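Local coordinates for uncharacterized protein (Pyrococcus abyssi, PDB 5IFF) that acts as a restriction DNA glycosylase that excises adenine bases from its recognition sequence and also binds nonspecific double-stranded DNA as a tetramer, at residues 3-8 and 72-77; 98-103 and 204-209; 107-112 and 152-157. The protein carries 2 engineered substitutions. One frame throughout, in Å; residues are numbered along the deposited sequence.

Contact 1 (3-8 and 72-77); sequences ASVSFE and LSRMVR
With CG1 anti to the backbone N (chi1 178°), Val5 sends that methyl out from strand 4-8 onto the helix, where it meets the side chain of Met75. Met75 turns its CG the other way, anti to its own carbonyl carbon (chi1 -71°), which brings the methylene beside the strand. The two meet at Val5 CG1 and Met75 CG, 3.7 Å apart, and the side chains cross at about a right angle. The second methyl, Val5 CG2, also reaches this methylene, at 4.1 Å from Met75 CG, so both branches of the valine rest on one carbon of the methionine.

Arg74, one residue earlier on the helix, flanks the same valine with its aliphatic part. Its CD lies 4.0 Å from Val5 CB and 3.9 Å from Val5 O, a plain packing contact along the strand. The chain then bends and brings the guanidinium round with Val5 O at its edge, near its plane. No direct hydrogen bond crosses between the segments. A water does the bridging instead: it accepts from Val5 N at 2.8 Å and, more weakly, from Arg74 NH1 at 3.1 Å. The firmer partner of the guanidinium is Asp69, which forms a salt bridge with NH2 and holds the charged end beside the helix start.

Strand 4-8 is, within this chain, an outermost strand of a three-stranded antiparallel sheet, paired with strand 11-17, and Val5 also packs on Val14 there. On the helix side, Met75 touches Met191 of helix 188-201, while Ser73 and Val76 lean on Phe212 of helix 203-216. Val5 thus joins this small sheet to helix 72-81, which is itself backed by the two C-terminal helices.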
loop_
_atom_site.group_PDB
_atom_site.type_symbol
_atom_site.label_atom_id
_atom_site.label_comp_id
_atom_site.label_asym_id
_atom_site.label_seq_id
_atom_site.Cartn_x
_atom_site.Cartn_y
_atom_site.Cartn_z
ATOM N N ALA A 3 -10.215 17.581 -3.911
ATOM C CA ALA A 3 -10.944 18.864 -3.942
ATOM C C ALA A 3 -11.577 19.057 -5.327
ATOM O O ALA A 3 -11.163 18.423 -6.315
ATOM C CB ALA A 3 -10.006 20.001 -3.655
ATOM N N SER A 4 -12.575 19.924 -5.413
ATOM C CA SER A 4 -13.212 20.189 -6.704
ATOM C C SER A 4 -13.326 21.715 -6.852
ATOM O O SER A 4 -13.954 22.379 -6.010
ATOM C CB SER A 4 -14.550 19.476 -6.739
ATOM O OG SER A 4 -15.250 19.719 -7.908
ATOM N N VAL A 5 -12.675 22.266 -7.878
ATOM C CA VAL A 5 -12.482 23.704 -8.020
ATOM C C VAL A 5 -13.339 24.197 -9.147
ATOM O O VAL A 5 -13.309 23.622 -10.220
ATOM C CB VAL A 5 -11.005 24.089 -8.330
ATOM C CG1 VAL A 5 -10.898 25.595 -8.507
ATOM C CG2 VAL A 5 -10.049 23.590 -7.221
ATOM N N SER A 6 -14.090 25.276 -8.947
ATOM C CA SER A 6 -14.934 25.754 -10.042
ATOM C C SER A 6 -15.029 27.276 -10.019
ATOM O O SER A 6 -14.624 27.903 -9.043
ATOM C CB SER A 6 -16.323 25.122 -9.950
ATOM O OG SER A 6 -16.935 25.526 -8.729
ATOM N N PHE A 7 -15.511 27.855 -11.122
ATOM C CA PHE A 7 -15.905 29.253 -11.142
ATOM C C PHE A 7 -17.421 29.340 -10.993
ATOM O O PHE A 7 -18.144 28.757 -11.795
ATOM C CB PHE A 7 -15.440 29.955 -12.437
ATOM C CG PHE A 7 -15.949 31.377 -12.564
ATOM C CD1 PHE A 7 -15.313 32.416 -11.887
ATOM C CD2 PHE A 7 -17.084 31.659 -13.319
ATOM C CE1 PHE A 7 -15.784 33.710 -11.973
ATOM C CE2 PHE A 7 -17.573 32.960 -13.417
ATOM C CZ PHE A 7 -16.930 33.988 -12.736
ATOM N N GLU A 8 -17.888 30.060 -9.963
ATOM C CA GLU A 8 -19.321 30.287 -9.715
ATOM C C GLU A 8 -19.617 31.692 -9.202
ATOM O O GLU A 8 -18.978 32.152 -8.243
ATOM C CB GLU A 8 -19.864 29.303 -8.667
ATOM C CG GLU A 8 -19.832 27.888 -9.083
ATOM C CD GLU A 8 -19.997 26.944 -7.918
ATOM O OE1 GLU A 8 -20.648 27.294 -6.900
ATOM O OE2 GLU A 8 -19.474 25.828 -8.041
ATOM N N LEU A 72 -4.222 24.427 -7.069
ATOM C CA LEU A 72 -3.859 25.823 -7.165
ATOM C C LEU A 72 -3.739 26.275 -8.652
ATOM O O LEU A 72 -4.108 27.388 -8.951
ATOM C CB LEU A 72 -2.524 26.104 -6.430
ATOM C CG LEU A 72 -2.101 27.594 -6.438
ATOM C CD1 LEU A 72 -3.093 28.575 -5.718
ATOM C CD2 LEU A 72 -0.705 27.751 -5.811
ATOM N N SER A 73 -3.213 25.440 -9.563
ATOM C CA SER A 73 -3.097 25.966 -10.937
ATOM C C SER A 73 -4.481 26.118 -11.580
ATOM O O SER A 73 -4.692 27.001 -12.429
ATOM C CB SER A 73 -2.201 25.094 -11.857
ATOM O OG SER A 73 -2.521 23.709 -11.846
ATOM N N ARG A 74 -5.423 25.255 -11.209
ATOM C CA ARG A 74 -6.759 25.402 -11.772
ATOM C C ARG A 74 -7.450 26.643 -11.164
ATOM O O ARG A 74 -8.152 27.380 -11.889
ATOM C CB ARG A 74 -7.601 24.114 -11.584
ATOM C CG ARG A 74 -9.090 24.294 -12.020
ATOM C CD ARG A 74 -9.880 22.979 -12.002
ATOM N NE ARG A 74 -9.535 22.115 -13.135
ATOM C CZ ARG A 74 -10.195 21.007 -13.477
ATOM N NH1 ARG A 74 -11.241 20.598 -12.766
ATOM N NH2 ARG A 74 -9.799 20.297 -14.531
ATOM N N MET A 75 -7.229 26.899 -9.864
ATOM C CA MET A 75 -7.746 28.101 -9.236
ATOM C C MET A 75 -7.256 29.347 -9.985
ATOM O O MET A 75 -8.025 30.256 -10.333
ATOM C CB MET A 75 -7.283 28.195 -7.794
ATOM C CG MET A 75 -7.967 27.150 -6.918
ATOM S SD MET A 75 -7.127 26.893 -5.346
ATOM C CE MET A 75 -6.757 28.421 -4.721
ATOM N N VAL A 76 -5.956 29.386 -10.160
ATOM C CA VAL A 76 -5.313 30.575 -10.737
ATOM C C VAL A 76 -5.684 30.762 -12.206
ATOM O O VAL A 76 -5.978 31.885 -12.630
ATOM C CB VAL A 76 -3.752 30.502 -10.549
ATOM C CG1 VAL A 76 -3.017 31.595 -11.353
ATOM C CG2 VAL A 76 -3.440 30.687 -9.037
ATOM N N ARG A 77 -5.700 29.691 -12.991
ATOM C CA ARG A 77 -6.030 29.863 -14.408
ATOM C C ARG A 77 -7.492 30.352 -14.494
ATOM O O ARG A 77 -7.816 31.252 -15.283
ATOM C CB ARG A 77 -5.815 28.577 -15.215
ATOM C CG ARG A 77 -6.074 28.784 -16.716
ATOM C CD ARG A 77 -5.833 27.531 -17.553
ATOM N NE ARG A 77 -4.418 27.159 -17.659
ATOM C CZ ARG A 77 -3.871 26.173 -16.959
ATOM N NH1 ARG A 77 -2.597 25.874 -17.111
ATOM N NH2 ARG A 77 -4.620 25.486 -16.104
HETATM O O HOH W 1 -11.139 20.702 -9.627
#

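Contact 2 (98-103 and 204-209); sequences DDVKSY and THKNDI
Lys206 reaches from helix 203-216 to the chain just past the end of helix 87-99, and its ammonium donates to both Val100 O (2.7 Å from NZ) and Tyr103 OH (3.1 Å from NZ). The first two torsions of the lysine are extended, with CG anti to the backbone N (chi1 177°); a bend at chi3, 100°, then turns the last part of the chain toward these oxygens. The bond to Val100 O is nearly collinear with its carbonyl, the C=O...N angle being 162°.

Tyr103 swings its CG anti to the carbonyl carbon, which places the phenol across the lysine at about a right angle. Lys206 CD sits at the edge of the ring, 4.1 Å from Tyr103 CE1, so the methylenes pass along the rim before the ammonium meets the hydroxyl. Val100 adds a looser apolar touch, its CB 4.3 Å from Lys206 CD.

A third acceptor, Ala97 O, completes the grip on NZ, so the lysine ties together carbonyls at the helix end. Lys101 NZ stands 4.6 Å from Lys206 NZ, a like charge that probably makes the surroundings less favourable for the ammonium.

Val100 and Lys206 both lean on Ile199, which places the contact against helix 188-201, while Tyr119 of the third subunit packs on Val100. Helix 87-99, as it ends, is thereby joined to helices 188-201 and 203-216.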
loop_
_atom_site.group_PDB
_atom_site.type_symbol
_atom_site.label_atom_id
_atom_site.label_comp_id
_atom_site.label_asym_id
_atom_site.label_seq_id
_atom_site.Cartn_x
_atom_site.Cartn_y
_atom_site.Cartn_z
ATOM N N ASP A 98 11.377 37.400 -9.026
ATOM C CA ASP A 98 12.687 37.907 -9.445
ATOM C C ASP A 98 13.562 38.263 -8.265
ATOM O O ASP A 98 14.781 38.135 -8.322
ATOM C CB ASP A 98 12.547 39.153 -10.338
ATOM C CG ASP A 98 12.056 38.812 -11.736
ATOM O OD1 ASP A 98 12.223 37.630 -12.128
ATOM O OD2 ASP A 98 11.520 39.708 -12.435
ATOM N N ASP A 99 12.928 38.747 -7.215
ATOM C CA ASP A 99 13.620 39.213 -6.012
ATOM C C ASP A 99 14.021 38.057 -5.054
ATOM O O ASP A 99 14.871 38.209 -4.205
ATOM C CB ASP A 99 12.735 40.225 -5.251
ATOM C CG ASP A 99 12.335 41.456 -6.108
ATOM O OD1 ASP A 99 13.071 41.833 -7.052
ATOM O OD2 ASP A 99 11.276 42.062 -5.820
ATOM N N VAL A 100 13.377 36.913 -5.172
ATOM C CA VAL A 100 13.651 35.793 -4.254
ATOM C C VAL A 100 14.925 35.036 -4.685
ATOM O O VAL A 100 14.956 34.508 -5.817
ATOM C CB VAL A 100 12.454 34.839 -4.224
ATOM C CG1 VAL A 100 12.761 33.567 -3.385
ATOM C CG2 VAL A 100 11.224 35.573 -3.655
ATOM N N LYS A 101 15.942 34.962 -3.811
ATOM C CA LYS A 101 17.223 34.260 -4.107
ATOM C C LYS A 101 17.611 33.303 -2.963
ATOM O O LYS A 101 18.730 32.806 -2.887
ATOM C CB LYS A 101 18.366 35.253 -4.324
ATOM C CG LYS A 101 18.163 36.278 -5.428
ATOM C CD LYS A 101 18.217 35.642 -6.803
ATOM C CE LYS A 101 17.968 36.664 -7.889
ATOM N NZ LYS A 101 17.741 35.998 -9.198
ATOM N N SER A 102 16.683 33.084 -2.048
ATOM C CA SER A 102 16.928 32.172 -0.935
ATOM C C SER A 102 15.614 31.483 -0.583
ATOM O O SER A 102 14.547 32.072 -0.747
ATOM C CB SER A 102 17.486 32.929 0.265
ATOM O OG SER A 102 17.629 32.037 1.339
ATOM N N TYR A 103 15.690 30.240 -0.119
ATOM C CA TYR A 103 14.508 29.385 -0.031
ATOM C C TYR A 103 14.441 28.660 1.287
ATOM O O TYR A 103 15.475 28.443 1.927
ATOM C CB TYR A 103 14.514 28.361 -1.180
ATOM C CG TYR A 103 14.686 29.058 -2.517
ATOM C CD1 TYR A 103 13.600 29.635 -3.159
ATOM C CD2 TYR A 103 15.940 29.170 -3.112
ATOM C CE1 TYR A 103 13.766 30.334 -4.397
ATOM C CE2 TYR A 103 16.108 29.815 -4.324
ATOM C CZ TYR A 103 15.009 30.392 -4.964
ATOM O OH TYR A 103 15.155 31.072 -6.156
ATOM N N THR A 204 13.296 25.123 -7.364
ATOM C CA THR A 204 12.548 24.336 -8.329
ATOM C C THR A 204 11.070 24.712 -8.334
ATOM O O THR A 204 10.445 24.865 -9.404
ATOM C CB THR A 204 12.697 22.829 -8.044
ATOM O OG1 THR A 204 14.073 22.466 -8.226
ATOM C CG2 THR A 204 11.867 22.024 -9.040
ATOM N N HIS A 205 10.509 24.882 -7.135
ATOM C CA HIS A 205 9.105 25.295 -7.068
ATOM C C HIS A 205 8.924 26.669 -7.687
ATOM O O HIS A 205 7.965 26.873 -8.414
ATOM C CB HIS A 205 8.587 25.315 -5.619
ATOM C CG HIS A 205 8.253 23.958 -5.066
ATOM N ND1 HIS A 205 7.558 23.008 -5.796
ATOM C CD2 HIS A 205 8.552 23.381 -3.879
ATOM C CE1 HIS A 205 7.443 21.901 -5.057
ATOM N NE2 HIS A 205 8.032 22.111 -3.894
ATOM N N LYS A 206 9.830 27.594 -7.382
ATOM C CA LYS A 206 9.740 28.956 -7.968
ATOM C C LYS A 206 9.762 28.894 -9.510
ATOM O O LYS A 206 8.961 29.563 -10.207
ATOM C CB LYS A 206 10.908 29.837 -7.464
ATOM C CG LYS A 206 10.882 31.249 -8.109
ATOM C CD LYS A 206 11.991 32.193 -7.593
ATOM C CE LYS A 206 13.134 32.261 -8.534
ATOM N NZ LYS A 206 14.212 33.283 -8.122
ATOM N N ASN A 207 10.705 28.114 -10.041
ATOM C CA ASN A 207 10.826 27.982 -11.480
ATOM C C ASN A 207 9.539 27.457 -12.057
ATOM O O ASN A 207 9.089 27.941 -13.104
ATOM C CB ASN A 207 11.998 27.046 -11.852
ATOM C CG ASN A 207 13.350 27.674 -11.545
ATOM O OD1 ASN A 207 13.476 28.901 -11.404
ATOM N ND2 ASN A 207 14.368 26.850 -11.468
ATOM N N ASP A 208 8.934 26.488 -11.358
ATOM C CA ASP A 208 7.667 25.931 -11.826
ATOM C C ASP A 208 6.588 26.993 -11.852
ATOM O O ASP A 208 5.833 27.072 -12.821
ATOM C CB ASP A 208 7.166 24.777 -10.965
ATOM C CG ASP A 208 7.953 23.498 -11.153
ATOM O OD1 ASP A 208 8.694 23.373 -12.168
ATOM O OD2 ASP A 208 7.764 22.601 -10.295
ATOM N N ILE A 209 6.481 27.752 -10.753
ATOM C CA ILE A 209 5.452 28.783 -10.655
ATOM C C ILE A 209 5.669 29.874 -11.716
ATOM O O ILE A 209 4.710 30.318 -12.332
ATOM C CB ILE A 209 5.427 29.464 -9.261
ATOM C CG1 ILE A 209 5.067 28.437 -8.174
ATOM C CG2 ILE A 209 4.406 30.665 -9.240
ATOM C CD1 ILE A 209 3.676 27.731 -8.445
#

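Contact 3 (107-112 and 152-157); sequences KGIRRE and VGYQSM
Gly108 and Ile109 both lie against the ring of Tyr154, and no hydrogen bond crosses between the two segments. The CH-pi part belongs to the glycine: its CA stands 3.5 Å above the ring plane, displaced toward the rim, and 3.9 Å from the centroid, 25° off the normal. Gly108 leaves helix 104-107 with positive phi, and a side chain would crowd the Tyr154 hydroxyl, so the lack of one lets the backbone lie on the ring.

The apolar part comes from Ile109, whose CD1 approaches Tyr154 obliquely and lies 3.3 Å from CD1 of the ring, a tight contact. Tyr154 holds its CG anti to its carbonyl carbon (chi1 -44°), and the ring projects toward the turn. A serine in its place would probably leave Gly108 CA without an aromatic face and open a gap beside the Ile109 methyl.

The charged part lies within 107-112: NE and NH2 of Arg110 grip Glu112 OE2 side-on, with NH2 at 2.7 Å from that oxygen. Arg110 NH1 pairs with Glu125 of the third subunit.

Strands 110-114 and 154-163 belong to one antiparallel sheet without pairing directly; strands 121-134 and 140-147 lie between them in the pairing order. A tyrosine at the start of strand 154-163, packed by a CH-pi contact on the glycine after helix 104-107, joins the helix-to-strand connection to the large curved antiparallel sheet characteristic of R.PabI.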
loop_
_atom_site.group_PDB
_atom_site.type_symbol
_atom_site.label_atom_id
_atom_site.label_comp_id
_atom_site.label_asym_id
_atom_site.label_seq_id
_atom_site.Cartn_x
_atom_site.Cartn_y
_atom_site.Cartn_z
ATOM N N LYS A 107 17.539 26.289 4.201
ATOM C CA LYS A 107 17.747 26.333 5.634
ATOM C C LYS A 107 18.033 24.949 6.157
ATOM O O LYS A 107 18.908 24.758 6.994
ATOM C CB LYS A 107 16.525 26.913 6.341
ATOM C CG LYS A 107 16.441 28.403 6.247
ATOM C CD LYS A 107 15.143 28.925 6.822
ATOM C CE LYS A 107 15.332 29.360 8.265
ATOM N NZ LYS A 107 16.179 30.589 8.384
ATOM N N GLY A 108 17.293 23.985 5.650
ATOM C CA GLY A 108 17.518 22.597 6.004
ATOM C C GLY A 108 17.120 22.318 7.440
ATOM O O GLY A 108 16.316 23.039 8.028
ATOM N N ILE A 109 17.727 21.279 8.000
ATOM C CA ILE A 109 17.433 20.778 9.334
ATOM C C ILE A 109 18.717 20.719 10.158
ATOM O O ILE A 109 19.713 20.193 9.678
ATOM C CB ILE A 109 16.800 19.389 9.221
ATOM C CG1 ILE A 109 15.390 19.527 8.634
ATOM C CG2 ILE A 109 16.796 18.683 10.552
ATOM C CD1 ILE A 109 15.000 18.477 7.593
ATOM N N ARG A 110 18.730 21.272 11.369
ATOM C CA ARG A 110 19.947 21.193 12.188
ATOM C C ARG A 110 19.742 20.391 13.500
ATOM O O ARG A 110 18.638 20.338 14.041
ATOM C CB ARG A 110 20.459 22.600 12.502
ATOM C CG ARG A 110 19.611 23.408 13.475
ATOM C CD ARG A 110 20.194 24.807 13.662
ATOM N NE ARG A 110 19.669 25.495 14.844
ATOM C CZ ARG A 110 18.626 26.323 14.836
ATOM N NH1 ARG A 110 17.985 26.563 13.701
ATOM N NH2 ARG A 110 18.220 26.908 15.961
ATOM N N ARG A 111 20.802 19.755 13.998
ATOM C CA ARG A 111 20.705 19.068 15.282
ATOM C C ARG A 111 21.491 19.853 16.316
ATOM O O ARG A 111 22.661 20.159 16.110
ATOM C CB ARG A 111 21.211 17.628 15.200
ATOM C CG ARG A 111 21.139 16.897 16.565
ATOM C CD ARG A 111 21.765 15.526 16.542
ATOM N NE ARG A 111 21.100 14.568 15.655
ATOM C CZ ARG A 111 19.881 14.078 15.847
ATOM N NH1 ARG A 111 19.364 13.195 15.004
ATOM N NH2 ARG A 111 19.170 14.478 16.884
ATOM N N GLU A 112 20.834 20.205 17.416
ATOM C CA GLU A 112 21.468 20.980 18.470
ATOM C C GLU A 112 21.701 20.101 19.668
ATOM O O GLU A 112 20.849 19.289 20.025
ATOM C CB GLU A 112 20.617 22.183 18.876
ATOM C CG GLU A 112 20.481 23.275 17.810
ATOM C CD GLU A 112 19.912 24.577 18.376
ATOM O OE1 GLU A 112 19.582 24.615 19.583
ATOM O OE2 GLU A 112 19.794 25.564 17.618
ATOM N N VAL A 152 19.218 12.449 -0.315
ATOM C CA VAL A 152 19.910 13.210 0.720
ATOM C C VAL A 152 19.283 14.599 0.981
ATOM O O VAL A 152 19.631 15.269 1.956
ATOM C CB VAL A 152 21.400 13.393 0.343
ATOM C CG1 VAL A 152 21.570 14.543 -0.653
ATOM C CG2 VAL A 152 22.261 13.605 1.587
ATOM N N GLY A 153 18.362 15.033 0.132
ATOM C CA GLY A 153 17.777 16.359 0.314
ATOM C C GLY A 153 16.562 16.557 1.231
ATOM O O GLY A 153 16.267 15.773 2.153
ATOM N N TYR A 154 15.857 17.653 0.978
ATOM C CA TYR A 154 14.633 17.963 1.694
ATOM C C TYR A 154 13.515 18.200 0.681
ATOM O O TYR A 154 13.757 18.650 -0.442
ATOM C CB TYR A 154 14.812 19.190 2.590
ATOM C CG TYR A 154 16.105 19.206 3.372
ATOM C CD1 TYR A 154 16.261 18.417 4.511
ATOM C CD2 TYR A 154 17.177 20.008 2.974
ATOM C CE1 TYR A 154 17.445 18.428 5.242
ATOM C CE2 TYR A 154 18.374 20.023 3.703
ATOM C CZ TYR A 154 18.499 19.229 4.838
ATOM O OH TYR A 154 19.675 19.231 5.568
ATOM N N GLN A 155 12.296 17.859 1.061
ATOM C CA GLN A 155 11.164 18.151 0.214
ATOM C C GLN A 155 10.381 19.263 0.914
ATOM O O GLN A 155 10.130 19.153 2.108
ATOM C CB GLN A 155 10.311 16.909 0.032
ATOM C CG GLN A 155 9.691 16.740 -1.317
ATOM C CD GLN A 155 9.205 15.322 -1.518
ATOM O OE1 GLN A 155 8.464 14.783 -0.691
ATOM N NE2 GLN A 155 9.642 14.697 -2.606
ATOM N N SER A 156 9.989 20.314 0.206
ATOM C CA SER A 156 9.164 21.329 0.867
ATOM C C SER A 156 7.706 21.066 0.559
ATOM O O SER A 156 7.373 20.699 -0.564
ATOM C CB SER A 156 9.560 22.750 0.422
ATOM O OG SER A 156 9.675 22.735 -1.001
ATOM N N MET A 157 6.809 21.277 1.533
ATOM C CA MET A 157 5.383 21.084 1.254
ATOM C C MET A 157 4.627 22.326 1.670
ATOM O O MET A 157 4.924 22.897 2.702
ATOM C CB MET A 157 4.825 19.864 2.004
ATOM C CG MET A 157 5.483 18.493 1.526
ATOM S SD MET A 157 4.364 17.098 1.709
ATOM C CE MET A 157 4.149 17.094 3.485
#

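In the fold
The chain closes contact 1 before contact 2 opens, and contact 3 is nested inside the loop that contact 2 closes. Contacts 2 and 3 are neighbours, their centres 17 Å apart, and touch where His205 CD2 meets Ser156 OG at 3.2 Å; both also reach the third subunit. Contacts 1 and 3 lie on opposite sides of the chain's centre, with centres 31 Å apart. Contact 1 is nearest to the residues that bind adenine in this protein, though none is bound to this chain: the Met75 side chain is about 4 Å from that of Ile60, while the side chain of Tyr103 in contact 2 is about 11 Å from that of Val158. Contact 3 comes closest to the DNA, about 7 Å at the nearest atoms.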